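Local coordinates for esterase D (Cellvibrio japonicus, PDB 2W87), which probably takes part in plant cell-wall degradation as a feruloyl esterase and, through this family 35 carbohydrate-binding module, binds glucuronic acid-containing sugars with calcium, at residues A39-A44 with P121-L126; R53-R58 with N108-S113; L71-N74 with N80-V83. One frame throughout, in Å; residues are numbered along the deposited sequence.

Contact 1 of 3, residues A39-A44 with P121-L126; sequences AAVVWA and PNIDSL. With CA (calcium ion), chain D; GCU (alpha-D-glucopyranuronic acid), chain E.
Apolar packing comes first: the indole of Trp-43 lies against Leu-126, with no hydrogen bond joining the two strands. Leu-126 CB makes a CH-pi contact, 3.9 Å from the centroid of the five-membered ring of Trp-43 and 19° off its normal, hence over the face. Leu-126 CD2 adds a second touch, 3.6 Å from Trp-43 CD2, at the fusion of the two rings. The opposite face is met by Val-41 CG1 of the same strand, which is 3.5 Å above the Trp-43 plane toward the rim. Trp-43 CG is anti to the carbonyl carbon (chi1 -55°), which swings the indole back beside Val-41. Ile-123 CG2 closes the edge in plane, 3.8 Å from Trp-43 CZ2, while the side chains of Val-41 and Ile-123 pass each other in opposite directions, with Val-41 CG2 4.1 Å from Ile-123 CG1. Phe-11 also meets the indole, nearly perpendicular.

Metal coordination is the second kind. Asp-124 departs from the extended backbone (psi -46°), consistent with Ile-123 and Leu-126, three residues apart, both pointing at strand 40-44. Its own side chain points away, and Asp-124 O and Asp-124 OD1 each bind calcium at 2.4 Å. Gln-5, Glu-6, Thr-26 and Gly-29 complete the site. Asp-124 OD2 instead forms a salt bridge with Arg-58 NH1. Asn-122, also turned from the core, lies beside the glucuronic acid.

One strand therefore presents apolar groups to the sandwich interior and polar groups to ligands, an arrangement consistent with the buried packing helping to place Asn-122 and Asp-124 for sugar and calcium.

Contact 2 of 3, residues R53-R58 with N108-S113; sequences RTLTIR and NIVQLS
Ile-57 and Leu-112 reach toward each other tip to tip, with Ile-57 CD1 ending 4.0 Å from Leu-112 CD2. Their backbones are far apart, Ile-57 CA to Leu-112 CA being 9.9 Å, so it takes both side chains to bridge the gap. Ile-57 does so by stretching its longer branch: CG1 is anti to the carbonyl carbon and CD1 continues trans (chi2 170°), which puts the methyl at the far end. Leu-112 answers with CG anti to its backbone N (chi1 174°), offering one of its two branch ends.

Two residues earlier on each strand the pattern recurs more loosely, with Leu-55 CD1 at 4.5 Å from Val-110 CG1. The shorter valine has less reach, and the CA atoms of Leu-55 and Val-110 are 10.3 Å apart. Both pairs are in step along strands that run in the same general sense.

Such spacing, with no hydrogen bond between the strands, is that of two sheets packed face to face, as in the beta-sandwich (jelly-roll) fold of carbohydrate-binding modules. Strand 53-58 is in the sheet with 95-103 and 122-129, and strand 108-113 belongs to the other, next to 40-47 and 69-73. Neighbours in both sheets surround the pairs: Leu-126 and Val-83 touch Ile-57, whereas Leu-71 lies against both Leu-55 and Val-110.

The intervening residues turn outward. Thr-54 and Thr-56 pack against strand 95-103 on the outer surface, and Gln-111 and Ser-113 line the other sheet beside Ala-40.

Contact 3 of 3, residues L71-N74 with N80-V83; sequences LVIN and NYTV
Leu-71 and Tyr-81 face each other as a hydrogen-bonded antiparallel pair in the beta hairpin of strands 69-73 and 80-83, which extends the sheet beyond strand 106-114. The short strand axes approach to 4.7 Å, and their directions differ by 154°.

Two backbone hydrogen bonds make the pair. Leu-71 N donates to Tyr-81 O at 2.8 Å, and Tyr-81 N returns a bond to Leu-71 O at 2.7 Å. The next pair, Val-72 with Asn-80, is non-hydrogen-bonded, and its side chains project from the other face of the sheet. There the side-chain ND2 of Asn-80 is hydrogen-bonded to Gly-76 O in the turn of the hairpin.

Apolar contacts gather on the face that bears Leu-71 and Tyr-81. Leu-71 CB touches Val-83 CG2 at 3.9 Å, a diagonal contact along the strand beyond the paired residue. The side chains of Leu-71 and Tyr-81 lie at a slant to each other, Leu-71 CD2 being 4.1 Å from Tyr-81 CD2 at the rim of the ring. Ile-73 reaches back with its extended branch until CD1 is 4.1 Å from Tyr-81 CE2, at a slant to the ring. This face looks into the sandwich: Leu-71 also touches Leu-55, and Val-83 touches Ile-57.

The tyrosine is also placed by polar atoms at its two ends. At the far end, a hydrogen bond joins Tyr-81 OH to Asp-102 N of strand 95-103. At the near end, the ring edge is turned to the hairpin backbone, where Tyr-81 CD2 makes a contact, not a hydrogen bond, 3.6 Å from Leu-71 O, with the oxygen in the ring plane.

In the fold
The three contacts form a bent chain through one beta-sandwich, with contact 2 at the corner: its centre is about 8 Å from those of contacts 1 and 3, which are about 12 Å apart. Along the chain they are nested, 71-74 with 80-83 inside the loop closed by contact 2, itself inside that closed by contact 1. Contacts 1 and 2 each join the two sheets, through 40-47 with 122-129 and 51-60 with 106-114. Contact 3 lies within one sheet, where strand 69-73 pairs with 106-114, next to 40-47. The core thus runs continuously from the hairpin to the strand whose Asn-122 and Asp-124 serve sugar and calcium.

Contact 1 of 3, residues A39-A44 with P121-L126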
ATOM      1  N   ALA A  39      11.093  -1.143  -5.392  1.00 11.46           N
ATOM      2  CA  ALA A  39      10.984  -0.822  -3.964  1.00 11.01           C
ATOM      3  C   ALA A  39       9.517  -0.929  -3.519  1.00 11.11           C
ATOM      4  O   ALA A  39       8.620  -0.412  -4.178  1.00 10.22           O
ATOM      5  CB  ALA A  39      11.572   0.552  -3.670  1.00 10.92           C
ATOM      6  N   ALA A  40       9.292  -1.603  -2.388  1.00 11.14           N
ATOM      7  CA  ALA A  40       7.954  -1.995  -1.977  1.00 10.95           C
ATOM      8  C   ALA A  40       7.517  -1.541  -0.589  1.00 10.38           C
ATOM      9  O   ALA A  40       8.346  -1.184   0.293  1.00  9.66           O
ATOM     10  CB  ALA A  40       7.778  -3.503  -2.125  1.00 11.23           C
ATOM     11  N   VAL A  41       6.189  -1.541  -0.426  1.00  9.24           N
ATOM     12  CA  VAL A  41       5.548  -1.485   0.880  1.00 10.00           C
ATOM     13  C   VAL A  41       4.761  -2.760   0.972  1.00  9.62           C
ATOM     14  O   VAL A  41       4.107  -3.165  -0.012  1.00  9.74           O
ATOM     15  CB  VAL A  41       4.631  -0.244   1.069  1.00 10.06           C
ATOM     16  CG1 VAL A  41       4.063  -0.211   2.508  1.00 10.29           C
ATOM     17  CG2 VAL A  41       5.416   1.020   0.768  1.00 10.16           C
ATOM     18  N   VAL A  42       4.814  -3.410   2.136  1.00  9.07           N
ATOM     19  CA  VAL A  42       4.184  -4.724   2.309  1.00  9.82           C
ATOM     20  C   VAL A  42       3.297  -4.764   3.555  1.00 10.79           C
ATOM     21  O   VAL A  42       3.701  -4.315   4.643  1.00 10.69           O
ATOM     22  CB  VAL A  42       5.226  -5.880   2.380  1.00  9.70           C
ATOM     23  CG1 VAL A  42       4.544  -7.248   2.431  1.00 11.43           C
ATOM     24  CG2 VAL A  42       6.204  -5.819   1.214  1.00  9.92           C
ATOM     25  N   TRP A  43       2.083  -5.286   3.359  1.00 10.77           N
ATOM     26  CA  TRP A  43       1.102  -5.514   4.411  1.00 10.96           C
ATOM     27  C   TRP A  43       0.682  -6.961   4.412  1.00 11.50           C
ATOM     28  O   TRP A  43       0.888  -7.690   3.443  1.00 11.16           O
ATOM     29  CB  TRP A  43      -0.164  -4.680   4.193  1.00 11.08           C
ATOM     30  CG  TRP A  43       0.048  -3.208   4.049  1.00 11.03           C
ATOM     31  CD1 TRP A  43       0.058  -2.306   5.029  1.00 10.37           C
ATOM     32  CD2 TRP A  43       0.265  -2.496   2.827  1.00 11.71           C
ATOM     33  NE1 TRP A  43       0.280  -1.043   4.521  1.00 11.42           N
ATOM     34  CE2 TRP A  43       0.398  -1.134   3.160  1.00 11.55           C
ATOM     35  CE3 TRP A  43       0.345  -2.876   1.486  1.00 11.88           C
ATOM     36  CZ2 TRP A  43       0.601  -0.155   2.205  1.00 12.19           C
ATOM     37  CZ3 TRP A  43       0.539  -1.891   0.535  1.00 11.73           C
ATOM     38  CH2 TRP A  43       0.679  -0.558   0.898  1.00 12.13           C
ATOM     39  N   ALA A  44       0.012  -7.357   5.486  1.00 11.86           N
ATOM     40  CA  ALA A  44      -0.511  -8.715   5.604  1.00 11.99           C
ATOM     41  C   ALA A  44      -1.934  -8.653   6.141  1.00 12.24           C
ATOM     42  O   ALA A  44      -2.183  -8.024   7.171  1.00 12.57           O
ATOM     43  CB  ALA A  44       0.333  -9.552   6.521  1.00 12.24           C
ATOM     44  N   PRO A 121       5.111   6.618  -4.602  1.00 10.90           N
ATOM     45  CA  PRO A 121       4.826   7.809  -3.830  1.00 11.49           C
ATOM     46  C   PRO A 121       5.007   7.483  -2.345  1.00 10.64           C
ATOM     47  O   PRO A 121       5.271   6.319  -1.992  1.00 10.56           O
ATOM     48  CB  PRO A 121       3.350   8.069  -4.117  1.00 11.28           C
ATOM     49  CG  PRO A 121       2.956   7.178  -5.184  1.00 12.42           C
ATOM     50  CD  PRO A 121       3.904   6.031  -5.191  1.00 11.86           C
ATOM     51  N   ASN A 122       4.885   8.487  -1.485  1.00 10.30           N
ATOM     52  CA  ASN A 122       4.829   8.227  -0.052  1.00  9.80           C
ATOM     53  C   ASN A 122       3.465   7.630   0.271  1.00  9.88           C
ATOM     54  O   ASN A 122       2.444   8.144  -0.191  1.00  9.94           O
ATOM     55  CB  ASN A 122       5.053   9.529   0.716  1.00 10.16           C
ATOM     56  CG  ASN A 122       6.496  10.027   0.636  1.00 10.31           C
ATOM     57  OD1 ASN A 122       7.432   9.253   0.376  1.00 10.09           O
ATOM     58  ND2 ASN A 122       6.687  11.309   0.908  1.00 10.46           N
ATOM     59  N   ILE A 123       3.436   6.549   1.049  1.00  9.94           N
ATOM     60  CA  ILE A 123       2.196   5.797   1.299  1.00  9.65           C
ATOM     61  C   ILE A 123       1.769   5.964   2.743  1.00  9.85           C
ATOM     62  O   ILE A 123       2.451   5.529   3.667  1.00  8.84           O
ATOM     63  CB  ILE A 123       2.366   4.283   1.003  1.00 10.19           C
ATOM     64  CG1 ILE A 123       2.934   4.069  -0.415  1.00 10.36           C
ATOM     65  CG2 ILE A 123       1.078   3.517   1.316  1.00 10.22           C
ATOM     66  CD1 ILE A 123       2.073   4.575  -1.547  1.00  9.49           C
ATOM     67  N   ASP A 124       0.614   6.573   2.940  1.00  9.75           N
ATOM     68  CA  ASP A 124       0.147   6.853   4.304  1.00  9.57           C
ATOM     69  C   ASP A 124      -0.469   5.653   4.977  1.00 10.05           C
ATOM     70  O   ASP A 124      -0.201   5.378   6.151  1.00  9.23           O
ATOM     71  CB  ASP A 124      -0.885   7.973   4.272  1.00 10.00           C
ATOM     72  CG  ASP A 124      -1.434   8.311   5.633  1.00  9.84           C
ATOM     73  OD1 ASP A 124      -0.706   8.186   6.637  1.00 10.42           O
ATOM     74  OD2 ASP A 124      -2.594   8.767   5.696  1.00 12.54           O
ATOM     75  N   SER A 125      -1.324   4.967   4.236  1.00  9.83           N
ATOM     76  CA  SER A 125      -2.104   3.878   4.782  1.00 11.01           C
ATOM     77  C   SER A 125      -2.726   3.005   3.704  1.00 12.02           C
ATOM     78  O   SER A 125      -2.887   3.433   2.559  1.00 11.27           O
ATOM     79  CB  SER A 125      -3.214   4.460   5.615  1.00 11.57           C
ATOM     80  OG  SER A 125      -4.103   5.259   4.843  1.00 11.45           O
ATOM     81  N   LEU A 126      -3.157   1.816   4.135  1.00 12.51           N
ATOM     82  CA  LEU A 126      -3.945   0.915   3.321  1.00 13.03           C
ATOM     83  C   LEU A 126      -5.227   0.618   4.093  1.00 13.81           C
ATOM     84  O   LEU A 126      -5.172   0.191   5.240  1.00 13.40           O
ATOM     85  CB  LEU A 126      -3.195  -0.403   3.061  1.00 12.68           C
ATOM     86  CG  LEU A 126      -3.987  -1.475   2.307  1.00 13.22           C
ATOM     87  CD1 LEU A 126      -4.233  -1.040   0.864  1.00 15.87           C
ATOM     88  CD2 LEU A 126      -3.305  -2.835   2.380  1.00 14.19           C
TER
HETATM   89 CA    CA D1149       0.170   6.547   8.164  1.00 10.97          CA
HETATM   90  C1  GCU E1150      11.755  13.958  -1.307  1.00 15.59           C
HETATM   91  C2  GCU E1150      10.590  13.885  -0.320  1.00 14.65           C
HETATM   92  C3  GCU E1150      10.395  12.436   0.116  1.00 13.66           C
HETATM   93  C4  GCU E1150      10.060  11.616  -1.114  1.00 13.16           C
HETATM   94  C5  GCU E1150      11.202  11.779  -2.129  1.00 14.00           C
HETATM   95  C6  GCU E1150      10.932  11.036  -3.430  1.00 13.94           C
HETATM   96  O1  GCU E1150      12.901  13.455  -0.622  1.00 18.63           O
HETATM   97  O2  GCU E1150      10.886  14.675   0.820  1.00 16.32           O
HETATM   98  O3  GCU E1150       9.346  12.322   1.079  1.00 12.84           O
HETATM   99  O4  GCU E1150       9.920  10.206  -0.802  1.00 14.93           O
HETATM  100  O5  GCU E1150      11.370  13.157  -2.459  1.00 14.90           O
HETATM  101  O6A GCU E1150      10.572   9.855  -3.321  1.00 13.26           O
HETATM  102  O6B GCU E1150      11.092  11.628  -4.524  1.00 14.19           O

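Contact 2 of 3, residues R53-R58 with N108-S113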
ATOM      1  N   ARG A  53     -12.279  -7.694  -2.091  1.00 16.12           N
ATOM      2  CA  ARG A  53     -12.156  -6.582  -1.169  1.00 15.67           C
ATOM      3  C   ARG A  53     -11.812  -5.337  -1.976  1.00 15.56           C
ATOM      4  O   ARG A  53     -11.196  -5.404  -3.052  1.00 16.63           O
ATOM      5  CB  ARG A  53     -11.024  -6.800  -0.158  1.00 15.44           C
ATOM      6  CG  ARG A  53     -11.381  -7.551   1.090  1.00 15.55           C
ATOM      7  CD  ARG A  53     -11.816  -8.980   0.809  1.00 16.13           C
ATOM      8  NE  ARG A  53     -12.176  -9.665   2.045  1.00 15.21           N
ATOM      9  CZ  ARG A  53     -12.277 -10.989   2.183  1.00 15.70           C
ATOM     10  NH1 ARG A  53     -12.026 -11.821   1.169  1.00 15.08           N
ATOM     11  NH2 ARG A  53     -12.609 -11.482   3.367  1.00 14.84           N
ATOM     12  N   THR A  54     -12.184  -4.200  -1.430  1.00 15.73           N
ATOM     13  CA  THR A  54     -11.736  -2.915  -1.966  1.00 15.95           C
ATOM     14  C   THR A  54     -10.573  -2.430  -1.137  1.00 15.78           C
ATOM     15  O   THR A  54     -10.696  -2.310   0.077  1.00 14.84           O
ATOM     16  CB  THR A  54     -12.841  -1.882  -1.928  1.00 16.60           C
ATOM     17  OG1 THR A  54     -13.944  -2.361  -2.702  1.00 19.34           O
ATOM     18  CG2 THR A  54     -12.342  -0.588  -2.534  1.00 17.08           C
ATOM     19  N   LEU A  55      -9.445  -2.188  -1.801  1.00 15.46           N
ATOM     20  CA  LEU A  55      -8.252  -1.669  -1.151  1.00 15.34           C
ATOM     21  C   LEU A  55      -8.179  -0.198  -1.489  1.00 14.58           C
ATOM     22  O   LEU A  55      -8.313   0.158  -2.658  1.00 14.92           O
ATOM     23  CB  LEU A  55      -6.987  -2.355  -1.673  1.00 15.46           C
ATOM     24  CG  LEU A  55      -6.885  -3.848  -1.506  1.00 16.55           C
ATOM     25  CD1 LEU A  55      -5.461  -4.312  -1.751  1.00 17.60           C
ATOM     26  CD2 LEU A  55      -7.305  -4.271  -0.139  1.00 17.67           C
ATOM     27  N   THR A  56      -7.972   0.645  -0.477  1.00 14.09           N
ATOM     28  CA  THR A  56      -7.816   2.061  -0.683  1.00 13.84           C
ATOM     29  C   THR A  56      -6.449   2.461  -0.139  1.00 13.55           C
ATOM     30  O   THR A  56      -6.158   2.272   1.042  1.00 13.20           O
ATOM     31  CB  THR A  56      -8.971   2.831  -0.014  1.00 14.51           C
ATOM     32  OG1 THR A  56     -10.214   2.458  -0.637  1.00 16.39           O
ATOM     33  CG2 THR A  56      -8.779   4.330  -0.147  1.00 14.99           C
ATOM     34  N   ILE A  57      -5.607   2.973  -1.031  1.00 12.65           N
ATOM     35  CA  ILE A  57      -4.250   3.396  -0.694  1.00 12.78           C
ATOM     36  C   ILE A  57      -4.190   4.901  -0.652  1.00 11.24           C
ATOM     37  O   ILE A  57      -4.500   5.554  -1.649  1.00 11.04           O
ATOM     38  CB  ILE A  57      -3.276   2.897  -1.786  1.00 13.24           C
ATOM     39  CG1 ILE A  57      -3.290   1.369  -1.844  1.00 14.94           C
ATOM     40  CG2 ILE A  57      -1.850   3.433  -1.557  1.00 13.83           C
ATOM     41  CD1 ILE A  57      -2.537   0.829  -3.048  1.00 16.08           C
ATOM     42  N   ARG A  58      -3.822   5.460   0.494  1.00 10.16           N
ATOM     43  CA  ARG A  58      -3.690   6.907   0.637  1.00 10.31           C
ATOM     44  C   ARG A  58      -2.219   7.286   0.452  1.00  9.94           C
ATOM     45  O   ARG A  58      -1.332   6.682   1.061  1.00  9.70           O
ATOM     46  CB  ARG A  58      -4.194   7.358   2.002  1.00 11.05           C
ATOM     47  CG  ARG A  58      -4.342   8.856   2.114  1.00 11.21           C
ATOM     48  CD  ARG A  58      -5.175   9.238   3.305  1.00 12.09           C
ATOM     49  NE  ARG A  58      -5.451  10.679   3.347  1.00 12.81           N
ATOM     50  CZ  ARG A  58      -4.745  11.559   4.042  1.00 12.73           C
ATOM     51  NH1 ARG A  58      -3.711  11.173   4.781  1.00 12.92           N
ATOM     52  NH2 ARG A  58      -5.084  12.840   3.997  1.00 13.43           N
ATOM     53  N   ASN A 108      -2.916 -13.166   3.396  1.00 12.19           N
ATOM     54  CA  ASN A 108      -2.678 -12.466   2.141  1.00 11.34           C
ATOM     55  C   ASN A 108      -1.598 -11.430   2.390  1.00 11.42           C
ATOM     56  O   ASN A 108      -1.862 -10.417   3.065  1.00 10.36           O
ATOM     57  CB  ASN A 108      -3.948 -11.733   1.719  1.00 11.34           C
ATOM     58  CG  ASN A 108      -5.070 -12.667   1.357  1.00 12.48           C
ATOM     59  OD1 ASN A 108      -5.293 -12.945   0.171  1.00 13.37           O
ATOM     60  ND2 ASN A 108      -5.828 -13.121   2.373  1.00 11.77           N
ATOM     61  N   ILE A 109      -0.381 -11.698   1.898  1.00 10.81           N
ATOM     62  CA  ILE A 109       0.706 -10.743   1.955  1.00 11.69           C
ATOM     63  C   ILE A 109       0.591  -9.887   0.696  1.00 12.01           C
ATOM     64  O   ILE A 109       0.681 -10.378  -0.423  1.00 12.72           O
ATOM     65  CB  ILE A 109       2.092 -11.436   2.095  1.00 10.81           C
ATOM     66  CG1 ILE A 109       2.139 -12.232   3.409  1.00 11.04           C
ATOM     67  CG2 ILE A 109       3.200 -10.426   2.079  1.00 11.70           C
ATOM     68  CD1 ILE A 109       3.365 -13.119   3.556  1.00 12.96           C
ATOM     69  N   VAL A 110       0.312  -8.616   0.909  1.00 12.24           N
ATOM     70  CA  VAL A 110       0.085  -7.666  -0.157  1.00 12.50           C
ATOM     71  C   VAL A 110       1.340  -6.796  -0.340  1.00 12.25           C
ATOM     72  O   VAL A 110       1.731  -6.075   0.570  1.00 11.42           O
ATOM     73  CB  VAL A 110      -1.124  -6.798   0.180  1.00 12.52           C
ATOM     74  CG1 VAL A 110      -1.309  -5.711  -0.887  1.00 13.81           C
ATOM     75  CG2 VAL A 110      -2.375  -7.667   0.338  1.00 13.75           C
ATOM     76  N   GLN A 111       1.990  -6.911  -1.487  1.00 12.18           N
ATOM     77  CA  GLN A 111       3.193  -6.147  -1.784  1.00 13.55           C
ATOM     78  C   GLN A 111       2.911  -5.157  -2.902  1.00 12.70           C
ATOM     79  O   GLN A 111       2.572  -5.555  -4.023  1.00 13.03           O
ATOM     80  CB  GLN A 111       4.358  -7.075  -2.157  1.00 13.86           C
ATOM     81  CG  GLN A 111       5.618  -6.351  -2.573  1.00 16.60           C
ATOM     82  CD  GLN A 111       6.887  -7.227  -2.577  1.00 17.31           C
ATOM     83  OE1 GLN A 111       6.955  -8.257  -1.918  1.00 21.57           O
ATOM     84  NE2 GLN A 111       7.896  -6.801  -3.339  1.00 21.34           N
ATOM     85  N   LEU A 112       3.052  -3.873  -2.584  1.00 11.98           N
ATOM     86  CA  LEU A 112       2.948  -2.812  -3.562  1.00 11.54           C
ATOM     87  C   LEU A 112       4.379  -2.367  -3.906  1.00 11.94           C
ATOM     88  O   LEU A 112       5.097  -1.883  -3.044  1.00 10.87           O
ATOM     89  CB  LEU A 112       2.126  -1.671  -3.000  1.00 11.72           C
ATOM     90  CG  LEU A 112       2.024  -0.410  -3.855  1.00 12.42           C
ATOM     91  CD1 LEU A 112       1.165  -0.703  -5.059  1.00 11.25           C
ATOM     92  CD2 LEU A 112       1.486   0.789  -3.037  1.00 12.76           C
ATOM     93  N   SER A 113       4.782  -2.547  -5.162  1.00 12.02           N
ATOM     94  CA  SER A 113       6.146  -2.287  -5.597  0.50 11.43           C
ATOM     95  C   SER A 113       6.188  -1.245  -6.716  1.00 11.88           C
ATOM     96  O   SER A 113       5.326  -1.241  -7.599  1.00 12.26           O
ATOM     97  CB  SER A 113       6.817  -3.581  -6.089  0.50 11.46           C
ATOM     98  OG  SER A 113       6.699  -4.648  -5.154  0.50  7.77           O
TER

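Contact 3 of 3, residues L71-N74 with N80-V83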
ATOM      1  N   LEU A  71       0.785  -4.414  -7.629  1.00 12.29           N
ATOM      2  CA  LEU A  71       0.300  -4.904  -6.347  1.00 12.64           C
ATOM      3  C   LEU A  71       0.087  -6.396  -6.497  1.00 13.08           C
ATOM      4  O   LEU A  71      -0.704  -6.816  -7.339  1.00 12.72           O
ATOM      5  CB  LEU A  71      -1.001  -4.206  -5.939  1.00 13.31           C
ATOM      6  CG  LEU A  71      -1.449  -4.611  -4.515  1.00 14.15           C
ATOM      7  CD1 LEU A  71      -2.102  -3.479  -3.778  1.00 17.79           C
ATOM      8  CD2 LEU A  71      -2.340  -5.820  -4.517  1.00 15.11           C
ATOM      9  N   VAL A  72       0.795  -7.193  -5.696  1.00 12.64           N
ATOM     10  CA  VAL A  72       0.710  -8.656  -5.810  0.50 12.86           C
ATOM     11  C   VAL A  72       0.284  -9.247  -4.476  1.00 13.25           C
ATOM     12  O   VAL A  72       0.593  -8.711  -3.414  1.00 13.24           O
ATOM     13  CB  VAL A  72       2.027  -9.326  -6.318  0.50 12.74           C
ATOM     14  CG1 VAL A  72       2.430  -8.740  -7.672  0.50 13.33           C
ATOM     15  CG2 VAL A  72       3.184  -9.187  -5.295  0.50 11.47           C
ATOM     16  N   ILE A  73      -0.457 -10.346  -4.544  1.00 13.41           N
ATOM     17  CA  ILE A  73      -0.901 -11.041  -3.352  1.00 14.38           C
ATOM     18  C   ILE A  73      -0.131 -12.351  -3.269  1.00 14.77           C
ATOM     19  O   ILE A  73      -0.092 -13.130  -4.232  1.00 15.37           O
ATOM     20  CB  ILE A  73      -2.394 -11.278  -3.387  1.00 15.10           C
ATOM     21  CG1 ILE A  73      -3.127  -9.942  -3.494  1.00 17.38           C
ATOM     22  CG2 ILE A  73      -2.850 -12.025  -2.169  1.00 15.99           C
ATOM     23  CD1 ILE A  73      -4.635 -10.083  -3.494  1.00 20.84           C
ATOM     24  N   ASN A  74       0.501 -12.587  -2.135  1.00 15.27           N
ATOM     25  CA  ASN A  74       1.294 -13.787  -1.922  1.00 16.53           C
ATOM     26  C   ASN A  74       2.353 -14.033  -3.007  1.00 17.57           C
ATOM     27  O   ASN A  74       2.506 -15.131  -3.523  1.00 17.88           O
ATOM     28  CB  ASN A  74       0.361 -14.968  -1.721  1.00 16.08           C
ATOM     29  CG  ASN A  74      -0.384 -14.883  -0.408  1.00 15.83           C
ATOM     30  OD1 ASN A  74       0.067 -14.220   0.552  1.00 15.54           O
ATOM     31  ND2 ASN A  74      -1.517 -15.559  -0.340  1.00 15.79           N
ATOM     32  N   ASN A  80      -2.007 -10.462  -9.390  1.00 16.54           N
ATOM     33  CA  ASN A  80      -1.127  -9.406  -9.856  1.00 15.73           C
ATOM     34  C   ASN A  80      -1.934  -8.237 -10.427  1.00 13.62           C
ATOM     35  O   ASN A  80      -2.667  -8.407 -11.358  1.00 12.80           O
ATOM     36  CB  ASN A  80      -0.166  -9.933 -10.905  1.00 16.19           C
ATOM     37  CG  ASN A  80       0.702 -11.072 -10.381  1.00 20.50           C
ATOM     38  OD1 ASN A  80       1.833 -10.856  -9.982  1.00 23.76           O
ATOM     39  ND2 ASN A  80       0.159 -12.292 -10.377  1.00 25.40           N
ATOM     40  N   TYR A  81      -1.819  -7.064  -9.811  1.00 12.67           N
ATOM     41  CA  TYR A  81      -2.673  -5.935 -10.118  1.00 12.91           C
ATOM     42  C   TYR A  81      -1.829  -4.719 -10.382  1.00 12.46           C
ATOM     43  O   TYR A  81      -0.648  -4.670  -9.996  1.00 13.26           O
ATOM     44  CB  TYR A  81      -3.580  -5.626  -8.928  1.00 13.30           C
ATOM     45  CG  TYR A  81      -4.553  -6.726  -8.564  1.00 13.05           C
ATOM     46  CD1 TYR A  81      -5.842  -6.711  -9.063  1.00 13.29           C
ATOM     47  CD2 TYR A  81      -4.194  -7.746  -7.691  1.00 13.45           C
ATOM     48  CE1 TYR A  81      -6.742  -7.698  -8.730  1.00 13.44           C
ATOM     49  CE2 TYR A  81      -5.076  -8.742  -7.379  1.00 14.88           C
ATOM     50  CZ  TYR A  81      -6.353  -8.698  -7.890  1.00 14.99           C
ATOM     51  OH  TYR A  81      -7.248  -9.694  -7.568  1.00 16.81           O
ATOM     52  N   THR A  82      -2.437  -3.716 -11.003  1.00 11.49           N
ATOM     53  CA  THR A  82      -1.747  -2.472 -11.297  1.00 12.79           C
ATOM     54  C   THR A  82      -2.433  -1.358 -10.520  1.00 13.32           C
ATOM     55  O   THR A  82      -3.654  -1.337 -10.474  1.00 15.45           O
ATOM     56  CB  THR A  82      -1.775  -2.181 -12.808  1.00 12.25           C
ATOM     57  OG1 THR A  82      -3.136  -2.103 -13.261  1.00 11.60           O
ATOM     58  CG2 THR A  82      -1.043  -3.290 -13.572  1.00 13.27           C
ATOM     59  N   VAL A  83      -1.662  -0.450  -9.897  1.00 13.42           N
ATOM     60  CA  VAL A  83      -2.223   0.665  -9.140  1.00 14.14           C
ATOM     61  C   VAL A  83      -1.674   1.950  -9.733  1.00 13.40           C
ATOM     62  O   VAL A  83      -0.473   2.131  -9.797  1.00 13.31           O
ATOM     63  CB  VAL A  83      -1.855   0.593  -7.636  1.00 14.16           C
ATOM     64  CG1 VAL A  83      -2.474   1.731  -6.865  1.00 15.40           C
ATOM     65  CG2 VAL A  83      -2.311  -0.737  -7.031  1.00 14.81           C
TER